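Local coordinates for regulatory protein E2 (Bovine papillomavirus type 1, PDB 2JEX), which probably regulates viral transcription and promotes initiation of viral DNA replication with protein E1, and is represented here by its N-terminal transactivation domain, at residues V51-G55 with H56-P60; Q80-K84 with T85-D89; A150-G154 with T155-Y159. The protein carries 1 engineered substitution. All coordinates share one frame; numbering follows the deposited sequence.

Interaction 1: V51-G55 with H56-P60; sequences VTVLG and HCRVP
A chi1 of -177° at Val-59 sets CG1 opposite the main-chain nitrogen and CG2 beside it, with CG2 aimed at the chain 51-54. Val-51, in the same rotamer, meets it with its own CG1, the two side chains crossing at about a right angle with CG1 of Val-51 4.2 Å from CG2 of Val-59. The same Val-59 CG2 lies 4.2 Å from CB of Leu-54, so one methyl bridges two residues of the facing segment. Backbone bonds join the same two segments: Val-59 N donates to Thr-52 O (2.9 Å) and Leu-54 N to Cys-57 O (3.0 Å). The return bond from Cys-57 N to Leu-54 O is weak. Between these bonds Val-53 and Arg-58 form an antiparallel non-hydrogen-bonded pair, their side chains on one face; CG1 of Val-53 settles 3.7 Å from Cys-57 O. Leu-54 and Cys-57 point to the other face, where both side chains touch Leu-8 of helix 4-21. Val-51 O also accepts a bond from Arg-47 of helix 26-48. Gly-55, with positive phi (79°), and His-56 lie where the chain reverses. The whole is a short, weakly bonded beta hairpin in the surface connection from helix 26-48 to helix 62-83 of the transactivation domain.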
loop_
_atom_site.group_PDB
_atom_site.type_symbol
_atom_site.label_atom_id
_atom_site.label_comp_id
_atom_site.label_asym_id
_atom_site.label_seq_id
_atom_site.Cartn_x
_atom_site.Cartn_y
_atom_site.Cartn_z
ATOM N N VAL A 51 -17.496 7.431 -25.943
ATOM C CA VAL A 51 -16.175 7.766 -26.498
ATOM C C VAL A 51 -15.188 6.597 -26.310
ATOM O O VAL A 51 -15.175 5.957 -25.265
ATOM C CB VAL A 51 -15.593 9.085 -25.883
ATOM C CG1 VAL A 51 -14.294 9.486 -26.578
ATOM C CG2 VAL A 51 -16.593 10.229 -25.981
ATOM N N THR A 52 -14.391 6.329 -27.345
ATOM C CA THR A 52 -13.414 5.234 -27.370
ATOM C C THR A 52 -11.997 5.766 -27.587
ATOM O O THR A 52 -11.017 5.106 -27.246
ATOM C CB THR A 52 -13.716 4.206 -28.508
ATOM O OG1 THR A 52 -13.941 4.896 -29.745
ATOM C CG2 THR A 52 -14.931 3.357 -28.180
ATOM N N VAL A 53 -11.900 6.938 -28.205
ATOM C CA VAL A 53 -10.641 7.657 -28.365
ATOM C C VAL A 53 -10.913 9.134 -28.103
ATOM O O VAL A 53 -11.751 9.760 -28.772
ATOM C CB VAL A 53 -10.013 7.516 -29.785
ATOM C CG1 VAL A 53 -8.634 8.170 -29.825
ATOM C CG2 VAL A 53 -9.927 6.057 -30.240
ATOM N N LEU A 54 -10.202 9.670 -27.116
ATOM C CA LEU A 54 -10.260 11.080 -26.779
ATOM C C LEU A 54 -8.931 11.733 -27.158
ATOM O O LEU A 54 -7.937 11.601 -26.451
ATOM C CB LEU A 54 -10.571 11.249 -25.290
ATOM C CG LEU A 54 -10.990 12.608 -24.729
ATOM C CD1 LEU A 54 -12.136 13.266 -25.527
ATOM C CD2 LEU A 54 -11.378 12.424 -23.284
ATOM N N GLY A 55 -8.921 12.406 -28.307
ATOM C CA GLY A 55 -7.727 13.079 -28.812
ATOM C C GLY A 55 -6.749 12.123 -29.461
ATOM O O GLY A 55 -6.921 11.735 -30.618
ATOM N N HIS A 56 -5.718 11.747 -28.710
ATOM C CA HIS A 56 -4.693 10.837 -29.206
ATOM C C HIS A 56 -4.413 9.734 -28.181
ATOM O O HIS A 56 -3.302 9.200 -28.103
ATOM C CB HIS A 56 -3.416 11.613 -29.549
ATOM C CG HIS A 56 -2.480 10.876 -30.456
ATOM N ND1 HIS A 56 -1.520 10.005 -29.988
ATOM C CD2 HIS A 56 -2.353 10.888 -31.805
ATOM C CE1 HIS A 56 -0.843 9.509 -31.009
ATOM N NE2 HIS A 56 -1.330 10.028 -32.123
ATOM N N CYS A 57 -5.430 9.403 -27.390
ATOM C CA CYS A 57 -5.336 8.281 -26.472
ATOM C C CYS A 57 -6.660 7.546 -26.339
ATOM O O CYS A 57 -7.725 8.166 -26.283
ATOM C CB CYS A 57 -4.803 8.723 -25.105
ATOM S SG CYS A 57 -5.823 9.906 -24.219
ATOM N N ARG A 58 -6.568 6.217 -26.304
ATOM C CA ARG A 58 -7.727 5.337 -26.211
ATOM C C ARG A 58 -8.309 5.377 -24.817
ATOM O O ARG A 58 -7.575 5.441 -23.834
ATOM C CB ARG A 58 -7.345 3.896 -26.560
ATOM C CG ARG A 58 -6.880 3.697 -27.993
ATOM C CD ARG A 58 -6.582 2.231 -28.276
ATOM N NE ARG A 58 -5.649 2.062 -29.391
ATOM C CZ ARG A 58 -4.326 1.984 -29.259
ATOM N NH1 ARG A 58 -3.763 2.059 -28.056
ATOM N NH2 ARG A 58 -3.561 1.832 -30.335
ATOM N N VAL A 59 -9.634 5.339 -24.740
ATOM C CA VAL A 59 -10.333 5.310 -23.461
ATOM C C VAL A 59 -10.457 3.863 -22.977
ATOM O O VAL A 59 -11.025 3.026 -23.681
ATOM C CB VAL A 59 -11.741 5.936 -23.579
ATOM C CG1 VAL A 59 -12.426 5.961 -22.226
ATOM C CG2 VAL A 59 -11.663 7.342 -24.187
ATOM N N PRO A 60 -9.917 3.559 -21.777
ATOM C CA PRO A 60 -10.094 2.227 -21.180
ATOM C C PRO A 60 -11.572 1.879 -20.960
ATOM O O PRO A 60 -12.425 2.773 -20.918
ATOM C CB PRO A 60 -9.404 2.353 -19.813
ATOM C CG PRO A 60 -8.489 3.516 -19.925
ATOM C CD PRO A 60 -9.107 4.449 -20.923
#

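Interaction 2: Q80-K84 with T85-D89; sequences QELSK and TEFGD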
loop_
_atom_site.group_PDB
_atom_site.type_symbol
_atom_site.label_atom_id
_atom_site.label_comp_id
_atom_site.label_asym_id
_atom_site.label_seq_id
_atom_site.Cartn_x
_atom_site.Cartn_y
_atom_site.Cartn_z
ATOM N N GLN A 80 -4.713 13.673 2.195
ATOM C CA GLN A 80 -5.087 15.016 2.639
ATOM C C GLN A 80 -5.328 15.032 4.144
ATOM O O GLN A 80 -4.965 16.001 4.832
ATOM C CB GLN A 80 -6.323 15.525 1.902
ATOM C CG GLN A 80 -6.089 15.973 0.466
ATOM C CD GLN A 80 -7.373 16.460 -0.216
ATOM O OE1 GLN A 80 -7.374 16.813 -1.404
ATOM N NE2 GLN A 80 -8.467 16.479 0.533
ATOM N N GLU A 81 -5.940 13.963 4.654
ATOM C CA GLU A 81 -6.118 13.794 6.093
ATOM C C GLU A 81 -4.773 13.671 6.804
ATOM O O GLU A 81 -4.540 14.333 7.814
ATOM C CB GLU A 81 -6.996 12.586 6.397
ATOM C CG GLU A 81 -8.438 12.733 5.942
ATOM C CD GLU A 81 -9.330 11.613 6.451
ATOM O OE1 GLU A 81 -10.570 11.744 6.362
ATOM O OE2 GLU A 81 -8.790 10.603 6.949
ATOM N N LEU A 82 -3.891 12.835 6.257
ATOM C CA LEU A 82 -2.535 12.636 6.792
ATOM C C LEU A 82 -1.735 13.918 7.005
ATOM O O LEU A 82 -1.118 14.091 8.049
ATOM C CB LEU A 82 -1.724 11.724 5.880
ATOM C CG LEU A 82 -1.321 10.350 6.404
ATOM C CD1 LEU A 82 -0.723 9.535 5.265
ATOM C CD2 LEU A 82 -0.346 10.448 7.580
ATOM N N SER A 83 -1.746 14.796 6.004
ATOM C CA SER A 83 -1.004 16.054 6.029
ATOM C C SER A 83 -1.451 16.972 7.157
ATOM O O SER A 83 -0.679 17.814 7.624
ATOM C CB SER A 83 -1.140 16.775 4.698
ATOM O OG SER A 83 -2.501 17.041 4.426
ATOM N N LYS A 84 -2.697 16.797 7.590
ATOM C CA LYS A 84 -3.255 17.563 8.704
ATOM C C LYS A 84 -2.901 16.953 10.071
ATOM O O LYS A 84 -3.391 17.410 11.102
ATOM C CB LYS A 84 -4.777 17.706 8.554
ATOM C CG LYS A 84 -5.259 18.319 7.233
ATOM C CD LYS A 84 -4.578 19.656 6.920
ATOM C CE LYS A 84 -5.422 20.537 6.005
ATOM N NZ LYS A 84 -6.068 21.662 6.762
ATOM N N THR A 85 -2.058 15.921 10.075
ATOM C CA THR A 85 -1.609 15.279 11.315
ATOM C C THR A 85 -0.120 15.536 11.570
ATOM O O THR A 85 0.571 16.160 10.757
ATOM C CB THR A 85 -1.847 13.739 11.313
ATOM O OG1 THR A 85 -0.877 13.098 10.476
ATOM C CG2 THR A 85 -3.249 13.380 10.828
ATOM N N GLU A 86 0.364 15.040 12.703
ATOM C CA GLU A 86 1.783 15.109 13.056
ATOM C C GLU A 86 2.669 14.399 12.027
ATOM O O GLU A 86 3.866 14.678 11.930
ATOM C CB GLU A 86 2.003 14.510 14.446
ATOM C CG GLU A 86 1.436 13.102 14.611
ATOM C CD GLU A 86 1.615 12.541 16.012
ATOM O OE1 GLU A 86 2.673 12.778 16.638
ATOM O OE2 GLU A 86 0.688 11.845 16.479
ATOM N N PHE A 87 2.066 13.498 11.250
ATOM C CA PHE A 87 2.807 12.660 10.314
ATOM C C PHE A 87 3.057 13.331 8.971
ATOM O O PHE A 87 3.920 12.887 8.205
ATOM C CB PHE A 87 2.106 11.317 10.121
ATOM C CG PHE A 87 1.769 10.620 11.411
ATOM C CD1 PHE A 87 0.443 10.379 11.759
ATOM C CD2 PHE A 87 2.777 10.215 12.285
ATOM C CE1 PHE A 87 0.128 9.738 12.947
ATOM C CE2 PHE A 87 2.468 9.582 13.466
ATOM C CZ PHE A 87 1.144 9.341 13.801
ATOM N N GLY A 88 2.309 14.400 8.700
ATOM C CA GLY A 88 2.396 15.122 7.429
ATOM C C GLY A 88 3.756 15.733 7.140
ATOM O O GLY A 88 4.143 15.861 5.974
ATOM N N ASP A 89 4.471 16.093 8.212
ATOM C CA ASP A 89 5.806 16.711 8.157
ATOM C C ASP A 89 6.893 15.778 7.615
ATOM O O ASP A 89 7.859 16.230 6.989
ATOM C CB ASP A 89 6.229 17.180 9.560
ATOM C CG ASP A 89 5.700 18.563 9.921
ATOM O OD1 ASP A 89 4.721 19.033 9.297
ATOM O OD2 ASP A 89 6.278 19.184 10.847
#
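This is a local helix-to-loop contact: helix 62-83 runs out and the chain turns away on a threonine that binds back to the last turn. Leu-82 O receives two donors from Thr-85. Thr-85 N lies 2.9 Å from Leu-82 O, and Thr-85 OG1 donates to Leu-82 O at 2.6 Å, in the carbonyl plane on a lone pair. OG1 can do this because it sits between the backbone N and the carbonyl carbon of Thr-85 (chi1 75°). Thr-85 OG1 in turn accepts from Phe-87 N at 3.1 Å, an ST turn, so the hydroxyl joins the end of the helix to the start of the next bend. CG2 of Thr-85, on the other branch, lies 3.4 Å from Glu-81 O. Leu-82 and Phe-87 meet at about a right angle: CD2 of Leu-82 packs 3.6 Å from CB of Phe-87. The backbones approach closely at Gly-88, whose CA is 3.8 Å from CA of Ser-83. Within the helix, Ser-83 OG donates to Gln-80 O. Leu-82 and Ser-83 also touch Leu-26 of helix 26-48, and the Phe-87 ring meets Tyr-138 of strand 128-140 edge to face. With Glu-81 bonded to Trp-145 and salt-bridged to Arg-140, this bend lies where the helical bundle joins the beta sheet.

Interaction 3: A150-G154 with T155-Y159; sequences AGADG and TGLYY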
loop_
_atom_site.group_PDB
_atom_site.type_symbol
_atom_site.label_atom_id
_atom_site.label_comp_id
_atom_site.label_asym_id
_atom_site.label_seq_id
_atom_site.Cartn_x
_atom_site.Cartn_y
_atom_site.Cartn_z
ATOM N N ALA A 150 5.183 -2.749 12.929
ATOM C CA ALA A 150 4.952 -4.130 12.546
ATOM C C ALA A 150 6.201 -4.972 12.753
ATOM O O ALA A 150 7.328 -4.481 12.638
ATOM C CB ALA A 150 4.474 -4.228 11.099
ATOM N N GLY A 151 5.982 -6.244 13.069
ATOM C CA GLY A 151 7.068 -7.194 13.225
ATOM C C GLY A 151 6.559 -8.599 13.021
ATOM O O GLY A 151 5.382 -8.790 12.725
ATOM N N ALA A 152 7.459 -9.565 13.183
ATOM C CA ALA A 152 7.148 -10.984 13.115
ATOM C C ALA A 152 7.669 -11.726 14.348
ATOM O O ALA A 152 8.712 -11.371 14.916
ATOM C CB ALA A 152 7.745 -11.587 11.865
ATOM N N ASP A 153 6.930 -12.751 14.760
ATOM C CA ASP A 153 7.386 -13.667 15.794
ATOM C C ASP A 153 7.049 -15.096 15.365
ATOM O O ASP A 153 6.880 -15.349 14.174
ATOM C CB ASP A 153 6.773 -13.307 17.151
ATOM C CG ASP A 153 5.255 -13.302 17.138
ATOM O OD1 ASP A 153 4.669 -12.692 18.051
ATOM O OD2 ASP A 153 4.642 -13.900 16.224
ATOM N N GLY A 154 6.955 -16.019 16.320
ATOM C CA GLY A 154 6.643 -17.421 16.027
ATOM C C GLY A 154 5.225 -17.669 15.537
ATOM O O GLY A 154 4.948 -18.695 14.922
ATOM N N THR A 155 4.327 -16.728 15.803
ATOM C CA THR A 155 2.922 -16.880 15.453
ATOM C C THR A 155 2.632 -16.328 14.043
ATOM O O THR A 155 1.952 -16.973 13.240
ATOM C CB THR A 155 2.025 -16.225 16.537
ATOM O OG1 THR A 155 2.291 -16.837 17.807
ATOM C CG2 THR A 155 0.550 -16.386 16.221
ATOM N N GLY A 156 3.164 -15.148 13.742
ATOM C CA GLY A 156 2.903 -14.507 12.474
ATOM C C GLY A 156 3.401 -13.083 12.401
ATOM O O GLY A 156 4.253 -12.653 13.183
ATOM N N LEU A 157 2.867 -12.359 11.433
ATOM C CA LEU A 157 3.136 -10.944 11.275
ATOM C C LEU A 157 2.022 -10.195 11.986
ATOM O O LEU A 157 0.862 -10.607 11.948
ATOM C CB LEU A 157 3.196 -10.591 9.796
ATOM C CG LEU A 157 4.011 -11.511 8.884
ATOM C CD1 LEU A 157 3.676 -11.229 7.410
ATOM C CD2 LEU A 157 5.473 -11.317 9.117
ATOM N N TYR A 158 2.388 -9.108 12.652
ATOM C CA TYR A 158 1.506 -8.442 13.605
ATOM C C TYR A 158 1.860 -6.966 13.668
ATOM O O TYR A 158 2.972 -6.565 13.306
ATOM C CB TYR A 158 1.686 -9.050 15.009
ATOM C CG TYR A 158 3.044 -8.746 15.618
ATOM C CD1 TYR A 158 3.286 -7.526 16.257
ATOM C CD2 TYR A 158 4.091 -9.664 15.539
ATOM C CE1 TYR A 158 4.526 -7.227 16.793
ATOM C CE2 TYR A 158 5.348 -9.380 16.095
ATOM C CZ TYR A 158 5.553 -8.159 16.715
ATOM O OH TYR A 158 6.773 -7.850 17.263
ATOM N N TYR A 159 0.916 -6.171 14.156
ATOM C CA TYR A 159 1.180 -4.778 14.503
ATOM C C TYR A 159 0.666 -4.535 15.910
ATOM O O TYR A 159 -0.253 -5.220 16.362
ATOM C CB TYR A 159 0.522 -3.815 13.497
ATOM C CG TYR A 159 -0.995 -3.873 13.454
ATOM C CD1 TYR A 159 -1.653 -4.702 12.541
ATOM C CD2 TYR A 159 -1.770 -3.093 14.312
ATOM C CE1 TYR A 159 -3.038 -4.766 12.489
ATOM C CE2 TYR A 159 -3.160 -3.150 14.272
ATOM C CZ TYR A 159 -3.786 -3.989 13.352
ATOM O OH TYR A 159 -5.162 -4.052 13.301
#
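Tyr-158 lays its ring across Gly-151 of the facing strand, in the tight beta hairpin that joins strands 145-152 and 157-161 of the antiparallel sheet. CG of Tyr-158 lies between the backbone N and the carbonyl carbon (chi1 68°), which swings the ring over the neighbouring strand instead of away from it. Gly-151 CA sits over the ring face in a CH-pi contact, 4.2 Å from the centroid of the Tyr-158 ring, and Gly-151 O rests over the same ring, offset toward its rim and 3.2 Å from CD2 of Tyr-158. An aromatic side chain thus lies over the glycine that faces it across the strands. In the backbone, Gly-151 and Tyr-158 form a hydrogen-bonded pair, Gly-151 N to Tyr-158 O and Tyr-158 N to Gly-151 O both 3.0 Å. On the other face of the sheet CB of Ala-152 meets CD2 of Leu-157 at 3.6 Å, and both side chains touch Phe-173 of helix 173-180. Asp-153 crosses Tyr-158 obliquely, its carboxylate plane turned 36° from the ring. Its OD1 is hydrogen-bonded to Tyr-169 OH and salt-bridged to Arg-167, both beyond the hairpin, a pairing that would probably keep the carboxylate ionised. The other oxygen turns into the loop, which Asp-153 N closes by donating to Gly-156 O. There OD2 of Asp-153 accepts from Thr-155 N at 2.9 Å, above the carboxylate plane, in an Asx turn, and from Gly-156 N at 3.1 Å, nearly along the C-O axis.

In the fold
Followed from the N terminus, the three contacts lie in series: interactions 1 and 3 close hairpins, interaction 2 the end of a helix, and none nests in or crosses another. Interaction 1 closes the surface hairpin between helices 26-48 and 62-83 in the sequence. The second of these helices then carries the chain to interaction 2, whose centre is about 36 Å from that of interaction 1, and there the chain leaves helix 62-83 beside strand 128-140. Interaction 3 closes a hairpin further on, between strands 145-152 and 157-161, its centre about 27 Å from that of interaction 2. Interactions 1 and 3 lie on opposite sides of the chain's centre, one on the helices, the other in the sheet.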